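Local coordinates for protein aromatic-L-amino-acid decarboxylase (Catharanthus roseus, PDB 6EEW) that decarboxylates L-tryptophan to tryptamine and 5-hydroxy-L-tryptophan to serotonin, working as a homodimer that uses pyridoxal 5'-phosphate as cofactor, at residues 106-119 against 372-385. Sequence-based numbering, arbitrary orientation.
Sequences SSAAFLGEMLSTAL and KFRSLKLWLILRSY
Lys377 sets its CG between the backbone N and the carbonyl carbon (chi1 67°) and then runs fully extended, while Glu113 folds back at chi2 (-79°); the two chains therefore lie side by side, pointing the same way, and close a salt bridge of 2.7 Å from Lys377 NZ to Glu113 OE2. The ammonium approaches the anti lone pair of OE2, and NZ also donates to the carbonyls of Tyr324 and Asp326, which would help to fix it in this buried place. The Lys377 side chain lies about 6 Å from that of His318, which binds L-tryptophan. Next to Glu113 in sequence, the backbones come closest at Gly112, which, lacking a side chain, lets its CA stand 3.8 Å from Lys377 CA.

The axes of 107-119 and 375-385 approach to 7.6 Å at 152°, a near-antiparallel helix pair that joins helix 107-119 to the N-terminal part of helix 375-409 within the fold type I PLP-enzyme architecture of the group II decarboxylase family. At one end Ala108 is a knob among Leu380, Ile381, Ser384 and Tyr385, and its N-H makes a weak, nearly straight bond of 3.4 Å to Tyr385 OH. Ser106 OG, at the edge of the tyrosine ring, caps the helix by accepting from Ala109 N, and Ser107 OG bonds Gln30 of the second subunit.

Toward the other end, Leu376 CD2 packs 3.5 Å from Leu115 CG, the two side chains crossing at about a right angle. Ser116 OG donates to Phe373 O over 2.9 Å, arriving from above the carbonyl plane. Lys372 NZ gives a hydrogen bond of 3.0 Å to Thr117 OG1 and another to Leu325 O of the second subunit.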
loop_
_atom_site.group_PDB
_atom_site.type_symbol
_atom_site.label_atom_id
_atom_site.label_comp_id
_atom_site.label_asym_id
_atom_site.label_seq_id
_atom_site.Cartn_x
_atom_site.Cartn_y
_atom_site.Cartn_z
ATOM N N SER A 106 -0.271 1.563 -19.349
ATOM C CA SER A 106 0.545 2.109 -20.428
ATOM C C SER A 106 1.974 1.606 -20.263
ATOM O O SER A 106 2.457 1.434 -19.143
ATOM C CB SER A 106 0.547 3.637 -20.435
ATOM O OG SER A 106 1.291 4.132 -19.326
ATOM N N SER A 107 2.677 1.456 -21.383
ATOM C CA SER A 107 4.044 0.966 -21.293
ATOM C C SER A 107 4.947 1.932 -20.533
ATOM O O SER A 107 5.857 1.492 -19.820
ATOM C CB SER A 107 4.599 0.682 -22.685
ATOM O OG SER A 107 4.571 1.833 -23.483
ATOM N N ALA A 108 4.720 3.243 -20.658
ATOM C CA ALA A 108 5.526 4.183 -19.877
ATOM C C ALA A 108 5.401 3.883 -18.391
ATOM O O ALA A 108 6.405 3.857 -17.660
ATOM C CB ALA A 108 5.124 5.628 -20.162
ATOM N N ALA A 109 4.177 3.608 -17.936
ATOM C CA ALA A 109 3.973 3.299 -16.526
ATOM C C ALA A 109 4.614 1.969 -16.157
ATOM O O ALA A 109 5.134 1.812 -15.049
ATOM C CB ALA A 109 2.482 3.284 -16.196
ATOM N N PHE A 110 4.574 0.992 -17.058
ATOM C CA PHE A 110 5.208 -0.285 -16.762
ATOM C C PHE A 110 6.712 -0.131 -16.615
ATOM O O PHE A 110 7.328 -0.774 -15.756
ATOM C CB PHE A 110 4.891 -1.306 -17.842
ATOM C CG PHE A 110 5.229 -2.695 -17.447
ATOM C CD1 PHE A 110 4.416 -3.389 -16.562
ATOM C CD2 PHE A 110 6.364 -3.315 -17.946
ATOM C CE1 PHE A 110 4.729 -4.694 -16.187
ATOM C CE2 PHE A 110 6.684 -4.620 -17.578
ATOM C CZ PHE A 110 5.867 -5.309 -16.704
ATOM N N LEU A 111 7.323 0.709 -17.452
ATOM C CA LEU A 111 8.731 1.010 -17.269
ATOM C C LEU A 111 8.961 1.647 -15.909
ATOM O O LEU A 111 9.925 1.315 -15.213
ATOM C CB LEU A 111 9.213 1.938 -18.377
ATOM C CG LEU A 111 9.092 1.369 -19.798
ATOM C CD1 LEU A 111 9.717 2.319 -20.792
ATOM C CD2 LEU A 111 9.741 0.004 -19.879
ATOM N N GLY A 112 8.064 2.546 -15.506
ATOM C CA GLY A 112 8.192 3.156 -14.190
ATOM C C GLY A 112 8.088 2.140 -13.071
ATOM O O GLY A 112 8.814 2.213 -12.081
ATOM N N GLU A 113 7.169 1.189 -13.208
ATOM C CA GLU A 113 7.034 0.126 -12.224
ATOM C C GLU A 113 8.301 -0.715 -12.150
ATOM O O GLU A 113 8.834 -0.959 -11.060
ATOM C CB GLU A 113 5.824 -0.741 -12.559
ATOM C CG GLU A 113 4.520 -0.148 -12.048
ATOM C CD GLU A 113 4.305 -0.398 -10.545
ATOM O OE1 GLU A 113 5.055 -1.219 -9.961
ATOM O OE2 GLU A 113 3.395 0.228 -9.945
ATOM N N MET A 114 8.794 -1.172 -13.306
ATOM C CA MET A 114 10.011 -1.975 -13.334
ATOM C C MET A 114 11.150 -1.257 -12.637
ATOM O O MET A 114 11.825 -1.827 -11.773
ATOM C CB MET A 114 10.400 -2.299 -14.769
ATOM C CG MET A 114 9.471 -3.255 -15.477
ATOM S SD MET A 114 10.043 -3.538 -17.166
ATOM C CE MET A 114 11.581 -4.412 -16.871
ATOM N N LEU A 115 11.407 -0.013 -13.039
ATOM C CA LEU A 115 12.540 0.725 -12.495
ATOM C C LEU A 115 12.341 1.034 -11.020
ATOM O O LEU A 115 13.264 0.857 -10.214
ATOM C CB LEU A 115 12.747 1.999 -13.304
ATOM C CG LEU A 115 13.909 2.951 -13.033
ATOM C CD1 LEU A 115 15.235 2.220 -13.049
ATOM C CD2 LEU A 115 13.883 4.087 -14.052
ATOM N N SER A 116 11.136 1.480 -10.643
ATOM C CA SER A 116 10.852 1.797 -9.254
ATOM C C SER A 116 11.084 0.587 -8.371
ATOM O O SER A 116 11.618 0.705 -7.258
ATOM C CB SER A 116 9.407 2.278 -9.134
ATOM O OG SER A 116 9.021 2.381 -7.777
ATOM N N THR A 117 10.700 -0.594 -8.863
ATOM C CA THR A 117 10.902 -1.814 -8.110
ATOM C C THR A 117 12.377 -2.186 -8.051
ATOM O O THR A 117 12.931 -2.386 -6.967
ATOM C CB THR A 117 10.080 -2.929 -8.738
ATOM O OG1 THR A 117 8.692 -2.582 -8.655
ATOM C CG2 THR A 117 10.337 -4.230 -7.993
ATOM N N ALA A 118 13.046 -2.215 -9.200
ATOM C CA ALA A 118 14.451 -2.600 -9.235
ATOM C C ALA A 118 15.285 -1.742 -8.294
ATOM O O ALA A 118 16.178 -2.253 -7.611
ATOM C CB ALA A 118 14.980 -2.505 -10.664
ATOM N N LEU A 119 15.043 -0.427 -8.272
ATOM C CA LEU A 119 15.783 0.425 -7.343
ATOM C C LEU A 119 15.472 0.048 -5.899
ATOM O O LEU A 119 16.366 0.038 -5.036
ATOM C CB LEU A 119 15.465 1.899 -7.619
ATOM C CG LEU A 119 15.938 2.478 -8.960
ATOM C CD1 LEU A 119 15.448 3.912 -9.163
ATOM C CD2 LEU A 119 17.467 2.449 -9.059
ATOM N N LYS A 372 7.484 2.717 -1.539
ATOM C CA LYS A 372 8.213 2.580 -2.795
ATOM C C LYS A 372 8.489 3.948 -3.423
ATOM O O LYS A 372 8.084 4.997 -2.914
ATOM C CB LYS A 372 7.450 1.683 -3.768
ATOM C CG LYS A 372 7.157 0.319 -3.188
ATOM C CD LYS A 372 6.583 -0.661 -4.195
ATOM C CE LYS A 372 7.510 -0.879 -5.349
ATOM N NZ LYS A 372 7.211 -2.178 -6.054
ATOM N N PHE A 373 9.218 3.923 -4.544
ATOM C CA PHE A 373 9.488 5.095 -5.374
ATOM C C PHE A 373 8.278 5.339 -6.291
ATOM O O PHE A 373 8.312 5.161 -7.511
ATOM C CB PHE A 373 10.789 4.877 -6.147
ATOM C CG PHE A 373 11.298 6.100 -6.842
ATOM C CD1 PHE A 373 10.496 7.226 -6.974
ATOM C CD2 PHE A 373 12.574 6.125 -7.376
ATOM C CE1 PHE A 373 10.953 8.347 -7.620
ATOM C CE2 PHE A 373 13.049 7.239 -8.029
ATOM C CZ PHE A 373 12.243 8.352 -8.161
ATOM N N ARG A 374 7.194 5.792 -5.666
ATOM C CA ARG A 374 5.880 5.766 -6.292
ATOM C C ARG A 374 5.753 6.761 -7.446
ATOM O O ARG A 374 5.012 6.510 -8.402
ATOM C CB ARG A 374 4.803 6.057 -5.237
ATOM C CG ARG A 374 4.618 5.002 -4.145
ATOM C CD ARG A 374 3.638 5.461 -3.048
ATOM N NE ARG A 374 3.487 4.430 -2.023
ATOM C CZ ARG A 374 2.913 4.611 -0.834
ATOM N NH1 ARG A 374 2.422 5.796 -0.498
ATOM N NH2 ARG A 374 2.829 3.602 0.026
ATOM N N SER A 375 6.440 7.900 -7.373
ATOM C CA SER A 375 6.199 8.990 -8.309
ATOM C C SER A 375 6.849 8.758 -9.666
ATOM O O SER A 375 6.464 9.414 -10.650
ATOM C CB SER A 375 6.723 10.300 -7.717
ATOM O OG SER A 375 8.138 10.233 -7.538
ATOM N N LEU A 376 7.809 7.832 -9.742
ATOM C CA LEU A 376 8.572 7.645 -10.971
ATOM C C LEU A 376 7.655 7.317 -12.140
ATOM O O LEU A 376 7.762 7.906 -13.222
ATOM C CB LEU A 376 9.591 6.522 -10.784
ATOM C CG LEU A 376 10.534 6.242 -11.953
ATOM C CD1 LEU A 376 11.529 7.417 -12.172
ATOM C CD2 LEU A 376 11.262 4.902 -11.755
ATOM N N LYS A 377 6.761 6.351 -11.951
ATOM C CA LYS A 377 5.926 5.937 -13.065
ATOM C C LYS A 377 4.967 7.049 -13.480
ATOM O O LYS A 377 4.695 7.206 -14.673
ATOM C CB LYS A 377 5.182 4.650 -12.702
ATOM C CG LYS A 377 4.137 4.794 -11.600
ATOM C CD LYS A 377 3.371 3.485 -11.445
ATOM C CE LYS A 377 2.403 3.503 -10.271
ATOM N NZ LYS A 377 1.630 2.200 -10.150
ATOM N N LEU A 378 4.474 7.854 -12.530
ATOM C CA LEU A 378 3.626 8.987 -12.910
ATOM C C LEU A 378 4.404 9.997 -13.747
ATOM O O LEU A 378 3.914 10.478 -14.779
ATOM C CB LEU A 378 3.060 9.683 -11.677
ATOM C CG LEU A 378 1.750 9.202 -11.062
ATOM C CD1 LEU A 378 1.251 10.290 -10.110
ATOM C CD2 LEU A 378 0.709 8.874 -12.133
ATOM N N TRP A 379 5.603 10.362 -13.284
ATOM C CA TRP A 379 6.488 11.225 -14.056
ATOM C C TRP A 379 6.673 10.694 -15.466
ATOM O O TRP A 379 6.577 11.447 -16.442
ATOM C CB TRP A 379 7.830 11.342 -13.344
ATOM C CG TRP A 379 8.789 12.339 -13.911
ATOM C CD1 TRP A 379 8.550 13.655 -14.175
ATOM C CD2 TRP A 379 10.175 12.113 -14.225
ATOM N NE1 TRP A 379 9.695 14.258 -14.663
ATOM C CE2 TRP A 379 10.705 13.331 -14.696
ATOM C CE3 TRP A 379 11.013 10.991 -14.164
ATOM C CZ2 TRP A 379 12.033 13.459 -15.093
ATOM C CZ3 TRP A 379 12.330 11.119 -14.560
ATOM C CH2 TRP A 379 12.828 12.343 -15.020
ATOM N N LEU A 380 6.956 9.393 -15.592
ATOM C CA LEU A 380 7.159 8.836 -16.922
ATOM C C LEU A 380 5.883 8.909 -17.740
ATOM O O LEU A 380 5.948 9.152 -18.937
ATOM C CB LEU A 380 7.654 7.391 -16.853
ATOM C CG LEU A 380 9.177 7.182 -16.914
ATOM C CD1 LEU A 380 9.834 7.984 -15.796
ATOM C CD2 LEU A 380 9.534 5.711 -16.787
ATOM N N ILE A 381 4.717 8.752 -17.118
ATOM C CA ILE A 381 3.466 8.860 -17.871
ATOM C C ILE A 381 3.316 10.264 -18.450
ATOM O O ILE A 381 3.115 10.457 -19.663
ATOM C CB ILE A 381 2.274 8.511 -16.965
ATOM C CG1 ILE A 381 2.343 7.058 -16.500
ATOM C CG2 ILE A 381 0.953 8.816 -17.668
ATOM C CD1 ILE A 381 1.253 6.701 -15.489
ATOM N N LEU A 382 3.392 11.262 -17.574
ATOM C CA LEU A 382 3.259 12.646 -17.999
ATOM C C LEU A 382 4.272 12.986 -19.085
ATOM O O LEU A 382 3.910 13.505 -20.152
ATOM C CB LEU A 382 3.397 13.560 -16.787
ATOM C CG LEU A 382 2.247 13.184 -15.857
ATOM C CD1 LEU A 382 2.450 13.794 -14.487
ATOM C CD2 LEU A 382 0.938 13.653 -16.464
ATOM N N ARG A 383 5.547 12.684 -18.843
ATOM C CA ARG A 383 6.575 13.046 -19.814
ATOM C C ARG A 383 6.433 12.282 -21.129
ATOM O O ARG A 383 6.741 12.831 -22.191
ATOM C CB ARG A 383 7.968 12.820 -19.232
ATOM C CG ARG A 383 8.358 13.844 -18.196
ATOM C CD ARG A 383 9.867 13.842 -17.964
ATOM N NE ARG A 383 10.593 14.284 -19.140
ATOM C CZ ARG A 383 11.922 14.281 -19.251
ATOM N NH1 ARG A 383 12.696 13.841 -18.258
ATOM N NH2 ARG A 383 12.477 14.730 -20.347
ATOM N N SER A 384 5.969 11.030 -21.083
ATOM C CA SER A 384 5.989 10.205 -22.281
ATOM C C SER A 384 4.790 10.457 -23.182
ATOM O O SER A 384 4.877 10.228 -24.393
ATOM C CB SER A 384 6.050 8.732 -21.883
ATOM O OG SER A 384 7.038 8.517 -20.880
ATOM N N TYR A 385 3.671 10.924 -22.626
ATOM C CA TYR A 385 2.477 11.156 -23.420
ATOM C C TYR A 385 2.097 12.620 -23.578
ATOM O O TYR A 385 1.627 13.002 -24.658
ATOM C CB TYR A 385 1.303 10.360 -22.835
ATOM C CG TYR A 385 1.647 8.885 -22.822
ATOM C CD1 TYR A 385 2.212 8.285 -23.946
ATOM C CD2 TYR A 385 1.457 8.100 -21.694
ATOM C CE1 TYR A 385 2.551 6.940 -23.951
ATOM C CE2 TYR A 385 1.792 6.753 -21.693
ATOM C CZ TYR A 385 2.336 6.174 -22.821
ATOM O OH TYR A 385 2.680 4.835 -22.819
#